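Local coordinates for protein type III secretion T3S chaperone (Chlamydia trachomatis, PDB 3K29) that is of uncharacterised function but, as a YscO homologue built as a long two-helix hairpin, probably serves as a chaperone in type III secretion, at residues A[83-86]-A[87-90]; A[116-119]-A[120-123]; A[138-141]-A[142-146]; A[151-154]-A[155-159]. One frame throughout, in Å; residues are numbered along the deposited sequence.

Contact 1 (A[83-86]-A[87-90]); sequences VAIQ and LSEE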
ATOM      1  N   VAL A  83     -28.230   9.632  29.083  1.00 15.85           N
ATOM      2  CA  VAL A  83     -27.038  10.072  28.364  1.00 16.25           C
ATOM      3  C   VAL A  83     -25.990   8.965  28.350  1.00 15.61           C
ATOM      4  O   VAL A  83     -25.280   8.816  27.372  1.00 18.54           O
ATOM      5  CB  VAL A  83     -26.461  11.406  28.968  1.00 15.57           C
ATOM      6  CG1 VAL A  83     -25.300  11.896  28.126  1.00 17.98           C
ATOM      7  CG2 VAL A  83     -27.539  12.453  28.935  1.00 17.87           C
ATOM      8  N   ALA A  84     -25.857   8.234  29.454  1.00 16.72           N
ATOM      9  CA  ALA A  84     -24.914   7.134  29.560  1.00 15.65           C
ATOM     10  C   ALA A  84     -25.110   6.090  28.446  1.00 16.63           C
ATOM     11  O   ALA A  84     -24.149   5.567  27.885  1.00 14.44           O
ATOM     12  CB  ALA A  84     -25.041   6.501  30.867  1.00 16.12           C
ATOM     13  N   ILE A  85     -26.364   5.793  28.115  1.00 16.60           N
ATOM     14  CA  ILE A  85     -26.686   4.846  27.039  1.00 16.44           C
ATOM     15  C   ILE A  85     -26.367   5.506  25.691  1.00 16.43           C
ATOM     16  O   ILE A  85     -25.843   4.862  24.817  1.00 16.66           O
ATOM     17  CB  ILE A  85     -28.188   4.407  27.121  1.00 15.20           C
ATOM     18  CG1 ILE A  85     -28.442   3.621  28.407  1.00 19.24           C
ATOM     19  CG2 ILE A  85     -28.655   3.554  25.863  1.00 15.48           C
ATOM     20  CD1 ILE A  85     -29.945   3.439  28.718  1.00 21.55           C
ATOM     21  N   GLN A  86     -26.661   6.784  25.514  1.00 16.38           N
ATOM     22  CA  GLN A  86     -26.252   7.409  24.268  1.00 18.31           C
ATOM     23  C   GLN A  86     -24.746   7.288  24.094  1.00 17.75           C
ATOM     24  O   GLN A  86     -24.264   7.071  22.961  1.00 17.05           O
ATOM     25  CB  GLN A  86     -26.589   8.886  24.200  1.00 17.79           C
ATOM     26  CG  GLN A  86     -28.025   9.244  24.445  1.00 25.90           C
ATOM     27  CD  GLN A  86     -28.210  10.769  24.498  1.00 33.64           C
ATOM     28  OE1 GLN A  86     -27.664  11.490  23.641  1.00 39.25           O
ATOM     29  NE2 GLN A  86     -28.950  11.261  25.491  1.00 29.73           N
ATOM     30  N   LEU A  87     -23.998   7.508  25.188  1.00 17.60           N
ATOM     31  CA  LEU A  87     -22.546   7.394  25.130  1.00 17.19           C
ATOM     32  C   LEU A  87     -22.094   5.967  24.722  1.00 19.12           C
ATOM     33  O   LEU A  87     -21.249   5.844  23.824  1.00 20.43           O
ATOM     34  CB  LEU A  87     -21.880   7.829  26.461  1.00 17.11           C
ATOM     35  CG  LEU A  87     -20.355   7.707  26.498  1.00 14.35           C
ATOM     36  CD1 LEU A  87     -19.744   8.578  25.251  1.00 14.73           C
ATOM     37  CD2 LEU A  87     -19.815   8.211  27.869  1.00 15.08           C
ATOM     38  N   SER A  88     -22.604   4.906  25.370  1.00 18.56           N
ATOM     39  CA  SER A  88     -22.244   3.536  24.950  1.00 20.09           C
ATOM     40  C   SER A  88     -22.583   3.317  23.479  1.00 19.87           C
ATOM     41  O   SER A  88     -21.859   2.612  22.794  1.00 19.21           O
ATOM     42  CB  SER A  88     -22.900   2.443  25.814  1.00 21.52           C
ATOM     43  OG  SER A  88     -24.315   2.601  25.802  1.00 25.42           O
ATOM     44  N   GLU A  89     -23.656   3.926  22.977  1.00 19.43           N
ATOM     45  CA  GLU A  89     -24.032   3.696  21.551  1.00 19.52           C
ATOM     46  C   GLU A  89     -22.985   4.377  20.636  1.00 19.86           C
ATOM     47  O   GLU A  89     -22.612   3.854  19.591  1.00 18.23           O
ATOM     48  CB  GLU A  89     -25.443   4.205  21.266  1.00 20.68           C
ATOM     49  CG  GLU A  89     -26.545   3.327  21.914  1.00 24.19           C
ATOM     50  CD  GLU A  89     -27.937   3.962  21.854  1.00 28.78           C
ATOM     51  OE1 GLU A  89     -28.044   5.153  21.501  1.00 33.17           O
ATOM     52  OE2 GLU A  89     -28.927   3.286  22.189  1.00 27.27           O
ATOM     53  N   GLU A  90     -22.488   5.546  21.059  1.00 19.20           N
ATOM     54  CA  GLU A  90     -21.449   6.226  20.288  1.00 20.02           C
ATOM     55  C   GLU A  90     -20.146   5.441  20.315  1.00 20.28           C
ATOM     56  O   GLU A  90     -19.477   5.381  19.290  1.00 19.92           O
ATOM     57  CB  GLU A  90     -21.170   7.638  20.835  1.00 19.39           C
ATOM     58  CG  GLU A  90     -22.327   8.583  20.640  1.00 21.45           C
ATOM     59  CD  GLU A  90     -22.663   8.793  19.194  1.00 26.54           C
ATOM     60  OE1 GLU A  90     -21.753   8.756  18.349  1.00 32.06           O
ATOM     61  OE2 GLU A  90     -23.847   9.007  18.888  1.00 27.69           O
TER
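Regular i to i+4 hydrogen bonds join 83-86 to 87-90 within one continuous helix: Leu87 N donates to Val83 O at 2.9 Å, and the amides of Ser88, Glu89 and Glu90 repeat the pattern with the carbonyls of Ala84, Ile85 and Gln86. Ser88 adds a side-chain bond. Its hydroxyl sits between the backbone N and the carbonyl carbon (chi1 56°), which turns it back over the preceding turn, where OG donates to Ile85 O at 2.9 Å. That carbonyl oxygen therefore takes two donors on the same face of its plane: Glu89 N shares it with Ser88 OG, which enters from the flank at a C=O...donor angle of 114°. A serine hydroxyl bonded to the carbonyl three residues back is familiar in helices. The turn belongs to helix 70-160 of a long helical hairpin, and another side of it packs on helix 8-66: Val83 and Ala84 rest on Tyr53, Gln86 on Val49 and Leu87 on Lys50. Away from these, the extended Glu89 crosses Ile85 obliquely, laying OE2 3.7 Å from the methyl CG2 of Ile85 while its CG lies 3.4 Å from Ile85 O. Glu90 follows a different course: its CG passes 3.4 Å from Gln86 O, the chain bends at chi2, and OE2 forms a salt bridge with Lys93.

Contact 2 (A[116-119]-A[120-123]); sequences TKRR and KEEE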
ATOM      1  N   THR A 116       6.358  -5.041  -3.850  1.00 25.75           N
ATOM      2  CA  THR A 116       7.692  -5.624  -3.686  1.00 24.64           C
ATOM      3  C   THR A 116       7.863  -6.870  -4.535  1.00 24.48           C
ATOM      4  O   THR A 116       8.922  -7.055  -5.133  1.00 23.75           O
ATOM      5  CB  THR A 116       8.018  -5.965  -2.225  1.00 25.27           C
ATOM      6  OG1 THR A 116       7.680  -4.845  -1.410  1.00 25.22           O
ATOM      7  CG2 THR A 116       9.526  -6.306  -2.050  1.00 24.71           C
ATOM      8  N   LYS A 117       6.829  -7.722  -4.566  1.00 24.00           N
ATOM      9  CA  LYS A 117       6.804  -8.895  -5.445  1.00 23.80           C
ATOM     10  C   LYS A 117       6.938  -8.511  -6.919  1.00 23.11           C
ATOM     11  O   LYS A 117       7.714  -9.117  -7.646  1.00 23.18           O
ATOM     12  CB  LYS A 117       5.548  -9.742  -5.213  1.00 23.93           C
ATOM     13  CG  LYS A 117       5.768 -10.893  -4.235  1.00 27.12           C
ATOM     14  CD  LYS A 117       4.468 -11.562  -3.796  1.00 29.56           C
ATOM     15  CE  LYS A 117       3.903 -12.493  -4.890  1.00 34.06           C
ATOM     16  NZ  LYS A 117       2.538 -13.022  -4.549  1.00 35.28           N
ATOM     17  N   ARG A 118       6.209  -7.484  -7.356  1.00 22.66           N
ATOM     18  CA  ARG A 118       6.301  -7.041  -8.754  1.00 21.58           C
ATOM     19  C   ARG A 118       7.693  -6.581  -9.117  1.00 22.28           C
ATOM     20  O   ARG A 118       8.165  -6.832 -10.228  1.00 22.03           O
ATOM     21  CB  ARG A 118       5.258  -5.960  -9.097  1.00 21.11           C
ATOM     22  CG  ARG A 118       3.835  -6.404  -8.918  1.00 21.33           C
ATOM     23  CD  ARG A 118       3.415  -7.600  -9.802  1.00 21.36           C
ATOM     24  NE  ARG A 118       3.691  -8.920  -9.203  1.00 22.22           N
ATOM     25  CZ  ARG A 118       3.042  -9.462  -8.157  1.00 22.35           C
ATOM     26  NH1 ARG A 118       2.045  -8.820  -7.545  1.00 21.97           N
ATOM     27  NH2 ARG A 118       3.391 -10.663  -7.708  1.00 20.06           N
ATOM     28  N   ARG A 119       8.339  -5.905  -8.181  1.00 22.20           N
ATOM     29  CA  ARG A 119       9.635  -5.312  -8.407  1.00 23.35           C
ATOM     30  C   ARG A 119      10.743  -6.375  -8.438  1.00 23.75           C
ATOM     31  O   ARG A 119      11.672  -6.279  -9.232  1.00 23.81           O
ATOM     32  CB  ARG A 119       9.895  -4.224  -7.354  1.00 23.36           C
ATOM     33  CG  ARG A 119       8.961  -3.027  -7.543  1.00 25.52           C
ATOM     34  CD  ARG A 119       9.637  -1.696  -7.308  1.00 29.11           C
ATOM     35  NE  ARG A 119       9.274  -1.130  -6.018  1.00 30.24           N
ATOM     36  CZ  ARG A 119       8.790   0.098  -5.812  1.00 31.71           C
ATOM     37  NH1 ARG A 119       8.598   0.939  -6.820  1.00 30.47           N
ATOM     38  NH2 ARG A 119       8.496   0.491  -4.573  1.00 32.20           N
ATOM     39  N   LYS A 120      10.632  -7.363  -7.538  1.00 24.05           N
ATOM     40  CA  LYS A 120      11.473  -8.565  -7.509  1.00 24.01           C
ATOM     41  C   LYS A 120      11.399  -9.307  -8.853  1.00 24.03           C
ATOM     42  O   LYS A 120      12.427  -9.580  -9.479  1.00 23.83           O
ATOM     43  CB  LYS A 120      10.997  -9.452  -6.363  1.00 23.93           C
ATOM     44  CG  LYS A 120      11.832 -10.661  -6.045  1.00 24.63           C
ATOM     45  CD  LYS A 120      11.141 -11.395  -4.910  1.00 25.80           C
ATOM     46  CE  LYS A 120      11.148 -12.905  -5.145  1.00 28.10           C
ATOM     47  NZ  LYS A 120      12.467 -13.558  -4.809  1.00 26.25           N
ATOM     48  N   GLU A 121      10.181  -9.586  -9.308  1.00 23.75           N
ATOM     49  CA  GLU A 121       9.978 -10.286 -10.582  1.00 24.24           C
ATOM     50  C   GLU A 121      10.526  -9.494 -11.770  1.00 24.74           C
ATOM     51  O   GLU A 121      11.206 -10.050 -12.615  1.00 24.66           O
ATOM     52  CB  GLU A 121       8.501 -10.590 -10.834  1.00 24.31           C
ATOM     53  CG  GLU A 121       7.875 -11.587  -9.873  1.00 23.81           C
ATOM     54  CD  GLU A 121       6.406 -11.300  -9.577  1.00 25.23           C
ATOM     55  OE1 GLU A 121       5.761 -10.451 -10.262  1.00 24.67           O
ATOM     56  OE2 GLU A 121       5.896 -11.943  -8.631  1.00 24.47           O
ATOM     57  N   GLU A 122      10.219  -8.204 -11.828  1.00 25.00           N
ATOM     58  CA  GLU A 122      10.704  -7.362 -12.908  1.00 25.81           C
ATOM     59  C   GLU A 122      12.237  -7.378 -12.914  1.00 25.91           C
ATOM     60  O   GLU A 122      12.877  -7.468 -13.979  1.00 25.08           O
ATOM     61  CB  GLU A 122      10.159  -5.930 -12.758  1.00 26.16           C
ATOM     62  CG  GLU A 122      10.531  -4.964 -13.922  1.00 28.50           C
ATOM     63  CD  GLU A 122      11.959  -4.402 -13.859  1.00 32.71           C
ATOM     64  OE1 GLU A 122      12.524  -4.208 -12.747  1.00 34.39           O
ATOM     65  OE2 GLU A 122      12.527  -4.152 -14.954  1.00 37.48           O
ATOM     66  N   GLU A 123      12.831  -7.289 -11.726  1.00 25.56           N
ATOM     67  CA  GLU A 123      14.270  -7.297 -11.643  1.00 25.52           C
ATOM     68  C   GLU A 123      14.897  -8.636 -12.056  1.00 24.80           C
ATOM     69  O   GLU A 123      15.958  -8.653 -12.669  1.00 25.17           O
ATOM     70  CB  GLU A 123      14.736  -6.894 -10.249  1.00 26.05           C
ATOM     71  CG  GLU A 123      16.240  -6.849 -10.142  1.00 29.19           C
ATOM     72  CD  GLU A 123      16.846  -5.620 -10.828  1.00 32.12           C
ATOM     73  OE1 GLU A 123      17.993  -5.294 -10.486  1.00 33.69           O
ATOM     74  OE2 GLU A 123      16.186  -4.967 -11.683  1.00 34.31           O
TER
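Glu121 reaches back along the helix to Arg118, and its side chain carries most of this contact. CB starts over the preceding turn, 3.6 Å from Lys117 O, the same oxygen that receives the Glu121 amide in an ordinary helical hydrogen bond. CG keeps to that oxygen, 3.3 Å from Lys117 O. A bend at chi2 (146°) leaves CD 3.2 Å from Lys117 O and turns the carboxylate to the guanidinium of Arg118. There the two acid oxygens divide the work: OE1 takes the hydrogen of Arg118 NE at 2.8 Å, almost straight at 177°, and OE2 takes one from Arg118 NH2 at 3.0 Å. Both oxygens are met on their syn sides. Arg118, bent at chi2 and chi3, thus grips the acid side-on with two nitrogens, an i to i+3 salt bridge in which the two side chains run side by side and their planes differ by 28°. The two bonds together limit rotation of both groups. Glu114 holds Arg118 NH1 in a second salt bridge, so the guanidinium lies between two acids of its own helix. Across the hairpin, helix 8-66 packs against this turn: Arg118 touches Val18, Glu121 touches Lys14, and Glu122 touches Leu11 and Lys15, while Arg119 forms an interhelical salt bridge with Glu22.

Contact 3 (A[138-141]-A[142-146]); sequences KEEA and RQEEK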
ATOM      1  N   LYS A 138      28.992 -11.636 -26.871  1.00 24.40           N
ATOM      2  CA  LYS A 138      30.078 -12.622 -26.976  1.00 24.10           C
ATOM      3  C   LYS A 138      29.946 -13.563 -28.174  1.00 24.10           C
ATOM      4  O   LYS A 138      30.933 -13.892 -28.823  1.00 24.58           O
ATOM      5  CB  LYS A 138      30.192 -13.426 -25.690  1.00 23.59           C
ATOM      6  CG  LYS A 138      30.839 -12.636 -24.570  1.00 24.38           C
ATOM      7  CD  LYS A 138      30.839 -13.383 -23.240  1.00 23.67           C
ATOM      8  CE  LYS A 138      31.913 -14.465 -23.211  1.00 23.78           C
ATOM      9  NZ  LYS A 138      32.297 -14.793 -21.795  1.00 25.26           N
ATOM     10  N   GLU A 139      28.719 -13.982 -28.456  1.00 23.54           N
ATOM     11  CA  GLU A 139      28.410 -14.845 -29.580  1.00 23.80           C
ATOM     12  C   GLU A 139      28.729 -14.136 -30.899  1.00 23.97           C
ATOM     13  O   GLU A 139      29.413 -14.719 -31.752  1.00 22.45           O
ATOM     14  CB  GLU A 139      26.942 -15.267 -29.508  1.00 24.15           C
ATOM     15  CG  GLU A 139      26.449 -16.193 -30.639  1.00 28.61           C
ATOM     16  CD  GLU A 139      27.221 -17.508 -30.711  1.00 34.40           C
ATOM     17  OE1 GLU A 139      27.452 -17.980 -31.846  1.00 36.06           O
ATOM     18  OE2 GLU A 139      27.610 -18.065 -29.647  1.00 35.30           O
ATOM     19  N   GLU A 140      28.257 -12.888 -31.059  1.00 23.21           N
ATOM     20  CA  GLU A 140      28.569 -12.110 -32.267  1.00 23.41           C
ATOM     21  C   GLU A 140      30.090 -11.924 -32.437  1.00 22.73           C
ATOM     22  O   GLU A 140      30.609 -12.058 -33.550  1.00 22.19           O
ATOM     23  CB  GLU A 140      27.867 -10.741 -32.305  1.00 23.78           C
ATOM     24  CG  GLU A 140      28.340  -9.833 -33.507  1.00 25.19           C
ATOM     25  CD  GLU A 140      28.027 -10.484 -34.878  1.00 28.63           C
ATOM     26  OE1 GLU A 140      27.156 -11.397 -34.900  1.00 29.09           O
ATOM     27  OE2 GLU A 140      28.619 -10.105 -35.925  1.00 25.83           O
ATOM     28  N   ALA A 141      30.793 -11.662 -31.341  1.00 20.97           N
ATOM     29  CA  ALA A 141      32.258 -11.560 -31.375  1.00 21.01           C
ATOM     30  C   ALA A 141      32.974 -12.876 -31.813  1.00 21.14           C
ATOM     31  O   ALA A 141      33.891 -12.837 -32.644  1.00 20.42           O
ATOM     32  CB  ALA A 141      32.766 -11.108 -30.036  1.00 20.34           C
ATOM     33  N   ARG A 142      32.552 -14.024 -31.260  1.00 20.83           N
ATOM     34  CA  ARG A 142      33.087 -15.322 -31.697  1.00 21.34           C
ATOM     35  C   ARG A 142      32.816 -15.546 -33.179  1.00 20.83           C
ATOM     36  O   ARG A 142      33.665 -16.093 -33.886  1.00 20.71           O
ATOM     37  CB  ARG A 142      32.471 -16.500 -30.930  1.00 21.35           C
ATOM     38  CG  ARG A 142      32.845 -16.590 -29.511  1.00 23.88           C
ATOM     39  CD  ARG A 142      32.182 -17.775 -28.856  1.00 26.74           C
ATOM     40  NE  ARG A 142      31.718 -17.365 -27.540  1.00 30.62           N
ATOM     41  CZ  ARG A 142      30.446 -17.313 -27.175  1.00 32.08           C
ATOM     42  NH1 ARG A 142      29.507 -17.690 -28.024  1.00 33.70           N
ATOM     43  NH2 ARG A 142      30.116 -16.901 -25.954  1.00 33.87           N
ATOM     44  N   GLN A 143      31.619 -15.184 -33.636  1.00 19.96           N
ATOM     45  CA  GLN A 143      31.295 -15.353 -35.063  1.00 20.54           C
ATOM     46  C   GLN A 143      32.201 -14.479 -35.908  1.00 19.15           C
ATOM     47  O   GLN A 143      32.713 -14.914 -36.941  1.00 18.52           O
ATOM     48  CB  GLN A 143      29.825 -15.011 -35.365  1.00 21.30           C
ATOM     49  CG  GLN A 143      28.805 -15.961 -34.709  1.00 26.10           C
ATOM     50  CD  GLN A 143      29.037 -17.458 -35.043  1.00 31.41           C
ATOM     51  OE1 GLN A 143      28.986 -17.890 -36.203  1.00 31.80           O
ATOM     52  NE2 GLN A 143      29.283 -18.243 -34.005  1.00 32.16           N
ATOM     53  N   GLU A 144      32.405 -13.240 -35.456  1.00 18.66           N
ATOM     54  CA  GLU A 144      33.296 -12.332 -36.176  1.00 18.44           C
ATOM     55  C   GLU A 144      34.732 -12.854 -36.248  1.00 18.02           C
ATOM     56  O   GLU A 144      35.360 -12.797 -37.316  1.00 16.81           O
ATOM     57  CB  GLU A 144      33.206 -10.911 -35.614  1.00 18.14           C
ATOM     58  CG  GLU A 144      31.900 -10.220 -36.095  1.00 18.90           C
ATOM     59  CD  GLU A 144      31.613  -8.924 -35.360  1.00 19.24           C
ATOM     60  OE1 GLU A 144      32.537  -8.444 -34.663  1.00 17.88           O
ATOM     61  OE2 GLU A 144      30.479  -8.374 -35.496  1.00 14.56           O
ATOM     62  N   GLU A 145      35.243 -13.339 -35.105  1.00 17.84           N
ATOM     63  CA  GLU A 145      36.561 -13.962 -35.019  1.00 18.31           C
ATOM     64  C   GLU A 145      36.699 -15.168 -35.956  1.00 16.94           C
ATOM     65  O   GLU A 145      37.704 -15.307 -36.648  1.00 15.99           O
ATOM     66  CB  GLU A 145      36.904 -14.370 -33.560  1.00 17.78           C
ATOM     67  CG  GLU A 145      38.303 -15.077 -33.494  1.00 23.85           C
ATOM     68  CD  GLU A 145      38.862 -15.398 -32.084  1.00 28.57           C
ATOM     69  OE1 GLU A 145      38.896 -14.510 -31.189  1.00 30.25           O
ATOM     70  OE2 GLU A 145      39.329 -16.554 -31.904  1.00 30.76           O
ATOM     71  N   LYS A 146      35.703 -16.061 -35.950  1.00 16.65           N
ATOM     72  CA  LYS A 146      35.730 -17.243 -36.858  1.00 16.78           C
ATOM     73  C   LYS A 146      35.770 -16.805 -38.329  1.00 16.11           C
ATOM     74  O   LYS A 146      36.510 -17.363 -39.178  1.00 14.67           O
ATOM     75  CB  LYS A 146      34.483 -18.116 -36.604  1.00 17.84           C
ATOM     76  CG  LYS A 146      34.114 -19.055 -37.734  1.00 18.67           C
ATOM     77  CD  LYS A 146      32.989 -20.024 -37.335  1.00 22.85           C
ATOM     78  CE  LYS A 146      31.615 -19.466 -37.642  1.00 27.26           C
ATOM     79  NZ  LYS A 146      31.611 -18.740 -38.957  1.00 33.11           N
TER
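Arg142 doubles back over the preceding turn to meet Glu139 and Lys138, in the part of helix 70-160 that runs on past the start of helix 8-66 and so beyond the two-helix hairpin. CG of Arg142 is anti to its carbonyl carbon, and the chain bends at chi3, so that it travels above the backbone: CG lies 3.4 Å from Lys138 O, and the same oxygen stands 3.7 Å above the guanidinium plane, over its centre. On the Lys138 side, CB comes within 3.5 Å of Arg142 NH2. Glu139 has CG anti to the backbone N, bends at chi2, and presents OE2 at the edge of the guanidinium, in its plane, in a salt bridge with Arg142 NH1 modelled at 2.5 Å, shorter than usual, so the exact length is doubtful. The carboxylate is nevertheless turned 64° from the guanidinium. With Glu135 bonded to NH2, the guanidinium is held from two acids on its own helix. The other oxygen of Glu139, OE1, takes a weak hydrogen bond from Gln143 NE2 at 2.8 Å, strongly bent at 117°, so one carboxylate reaches partners three and four residues ahead. Further round the helix Glu140 and Glu144 meet, their carboxylate planes 76° apart; Glu140 OE2 and Glu144 OE2 are 2.6 Å apart, close enough that one of the two acids is probably protonated.

Contact 4 (A[151-154]-A[155-159]); sequences MGQL and LHQLH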
HETATM    1  N   MSE A 151      38.182 -15.740 -43.714  1.00 17.55           N
HETATM    2  CA  MSE A 151      38.466 -14.817 -44.817  1.00 17.38           C
HETATM    3  C   MSE A 151      39.999 -14.693 -44.982  1.00 16.89           C
HETATM    4  O   MSE A 151      40.517 -14.591 -46.097  1.00 16.07           O
HETATM    5  CB  MSE A 151      37.884 -13.429 -44.511  1.00 18.38           C
HETATM    6  CG  MSE A 151      36.373 -13.297 -44.623  1.00 19.59           C
HETATM    7 SE   MSE A 151      35.686 -14.083 -46.251  0.60 21.21          SE
HETATM    8  CE  MSE A 151      35.312 -15.856 -45.636  1.00 20.42           C
ATOM      9  N   GLY A 152      40.698 -14.656 -43.844  1.00 17.19           N
ATOM     10  CA  GLY A 152      42.166 -14.539 -43.799  1.00 18.09           C
ATOM     11  C   GLY A 152      42.813 -15.683 -44.549  1.00 18.77           C
ATOM     12  O   GLY A 152      43.728 -15.485 -45.361  1.00 18.13           O
ATOM     13  N   GLN A 153      42.302 -16.886 -44.314  1.00 19.59           N
ATOM     14  CA  GLN A 153      42.740 -18.054 -45.085  1.00 20.12           C
ATOM     15  C   GLN A 153      42.406 -17.951 -46.558  1.00 19.37           C
ATOM     16  O   GLN A 153      43.237 -18.320 -47.399  1.00 18.63           O
ATOM     17  CB  GLN A 153      42.142 -19.362 -44.548  1.00 21.01           C
ATOM     18  CG  GLN A 153      42.887 -19.960 -43.369  1.00 24.68           C
ATOM     19  CD  GLN A 153      44.407 -19.864 -43.492  1.00 29.00           C
ATOM     20  OE1 GLN A 153      45.025 -20.517 -44.337  1.00 30.28           O
ATOM     21  NE2 GLN A 153      45.018 -19.040 -42.637  1.00 30.90           N
ATOM     22  N   LEU A 154      41.191 -17.512 -46.893  1.00 18.29           N
ATOM     23  CA  LEU A 154      40.839 -17.463 -48.318  1.00 17.92           C
ATOM     24  C   LEU A 154      41.822 -16.536 -48.982  1.00 16.78           C
ATOM     25  O   LEU A 154      42.351 -16.856 -50.038  1.00 14.58           O
ATOM     26  CB  LEU A 154      39.428 -16.936 -48.561  1.00 17.33           C
ATOM     27  CG  LEU A 154      38.238 -17.905 -48.542  1.00 19.16           C
ATOM     28  CD1 LEU A 154      36.934 -17.154 -48.687  1.00 15.36           C
ATOM     29  CD2 LEU A 154      38.385 -18.929 -49.699  1.00 18.23           C
ATOM     30  N   LEU A 155      42.045 -15.354 -48.387  1.00 17.23           N
ATOM     31  CA  LEU A 155      42.990 -14.409 -48.989  1.00 18.15           C
ATOM     32  C   LEU A 155      44.374 -15.012 -49.200  1.00 18.98           C
ATOM     33  O   LEU A 155      45.013 -14.811 -50.255  1.00 17.31           O
ATOM     34  CB  LEU A 155      43.129 -13.141 -48.145  1.00 18.84           C
ATOM     35  CG  LEU A 155      42.020 -12.151 -48.389  1.00 17.69           C
ATOM     36  CD1 LEU A 155      42.186 -11.065 -47.330  1.00 19.68           C
ATOM     37  CD2 LEU A 155      42.042 -11.586 -49.804  1.00 17.24           C
ATOM     38  N   HIS A 156      44.848 -15.741 -48.191  1.00 20.20           N
ATOM     39  CA  HIS A 156      46.195 -16.300 -48.260  1.00 21.77           C
ATOM     40  C   HIS A 156      46.275 -17.484 -49.228  1.00 22.76           C
ATOM     41  O   HIS A 156      47.277 -17.646 -49.913  1.00 23.53           O
ATOM     42  CB  HIS A 156      46.709 -16.680 -46.877  1.00 20.75           C
ATOM     43  CG  HIS A 156      48.159 -17.056 -46.863  1.00 22.08           C
ATOM     44  ND1 HIS A 156      49.162 -16.158 -47.160  1.00 20.03           N
ATOM     45  CD2 HIS A 156      48.775 -18.240 -46.617  1.00 21.00           C
ATOM     46  CE1 HIS A 156      50.333 -16.767 -47.091  1.00 21.84           C
ATOM     47  NE2 HIS A 156      50.124 -18.032 -46.768  1.00 24.36           N
ATOM     48  N   GLN A 157      45.225 -18.295 -49.298  1.00 23.68           N
ATOM     49  CA  GLN A 157      45.164 -19.353 -50.310  1.00 25.74           C
ATOM     50  C   GLN A 157      45.126 -18.775 -51.741  1.00 26.58           C
ATOM     51  O   GLN A 157      45.594 -19.421 -52.680  1.00 25.86           O
ATOM     52  CB  GLN A 157      43.984 -20.285 -50.064  1.00 25.83           C
ATOM     53  CG  GLN A 157      44.146 -21.111 -48.782  1.00 29.46           C
ATOM     54  CD  GLN A 157      42.830 -21.330 -48.002  1.00 34.36           C
ATOM     55  OE1 GLN A 157      41.729 -20.961 -48.472  1.00 36.70           O
ATOM     56  NE2 GLN A 157      42.946 -21.950 -46.796  1.00 33.22           N
ATOM     57  N   LEU A 158      44.600 -17.558 -51.890  1.00 27.71           N
ATOM     58  CA  LEU A 158      44.615 -16.856 -53.190  1.00 30.47           C
ATOM     59  C   LEU A 158      45.993 -16.391 -53.616  1.00 32.26           C
ATOM     60  O   LEU A 158      46.316 -16.402 -54.816  1.00 33.01           O
ATOM     61  CB  LEU A 158      43.657 -15.667 -53.195  1.00 29.95           C
ATOM     62  CG  LEU A 158      42.202 -16.083 -53.368  1.00 29.92           C
ATOM     63  CD1 LEU A 158      41.308 -15.015 -52.800  1.00 31.28           C
ATOM     64  CD2 LEU A 158      41.893 -16.331 -54.819  1.00 30.19           C
ATOM     65  N   HIS A 159      46.792 -15.979 -52.632  1.00 34.16           N
ATOM     66  CA  HIS A 159      48.174 -15.532 -52.848  1.00 36.55           C
ATOM     67  C   HIS A 159      49.150 -16.711 -53.056  1.00 37.70           C
ATOM     68  O   HIS A 159      50.203 -16.547 -53.670  1.00 38.30           O
ATOM     69  CB  HIS A 159      48.651 -14.652 -51.677  1.00 36.29           C
ATOM     70  CG  HIS A 159      48.175 -13.230 -51.738  1.00 37.77           C
ATOM     71  ND1 HIS A 159      47.138 -12.754 -50.958  1.00 38.28           N
ATOM     72  CD2 HIS A 159      48.614 -12.170 -52.468  1.00 38.43           C
ATOM     73  CE1 HIS A 159      46.951 -11.467 -51.213  1.00 38.31           C
ATOM     74  NE2 HIS A 159      47.829 -11.093 -52.131  1.00 37.96           N
TER
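Gln153 and Gln157 meet one turn apart near the C-terminal end of helix 70-160, on the single-helix extension of the two-helix hairpin. Here the backbone bonds carry the contact, and no side-chain hydrogen bond joins the segments. The backbone link is short: Gln157 N donates to Gln153 O at 2.7 Å. Gln157 then folds over that same oxygen. Its CG stands beside the backbone N, and a bend at chi2 (143°) lays the amide across the turn, with CD 3.1 Å from Gln153 O. NE2 of Gln157 ends 3.5 Å from Gln153 CB, while OE1 of Gln157 lies 3.2 Å from Gln153 O, two acceptors that do not bond, and more distantly faces Leu154 CD2. Gln153 is itself bent at chi2, and the two side chains cross at about a right angle with their amide planes 68° apart. Two leucines send their branches back in the same sense, each with CG on the amide side of its CA. Leu155 CG lies 3.7 Å from Met151 O, and Leu158 puts CG 3.4 Å from Leu154 O, with CD1 almost as near. Thus each of these aliphatic chains packs against a carbonyl oxygen that already accepts that leucine's own amide. Within 155-159, His159 turns its ring back along the helix, and its ND1 donates to Leu155 O at 3.0 Å from 48° above the carbonyl plane, on the face opposite to the one that His159 N reaches.

All four contacts lie in series on helix 70-160 and sample most of its length, with the centres of contacts 1 and 4 about 103 Å apart. None touches another: nearest atoms are about 36 Å apart between contacts 1 and 2, about 19 Å between 2 and 3, and about 5 Å between 3 and 4. Contact 1 lies on the opposite side of the chain's centre from contacts 3 and 4. Contacts 1 and 2 have helix 8-66 beside them, whereas contacts 3 and 4 occupy the far extension. Acid-arginine salt bridges join the two segments in contacts 2 and 3, while none does so in contacts 1 and 4.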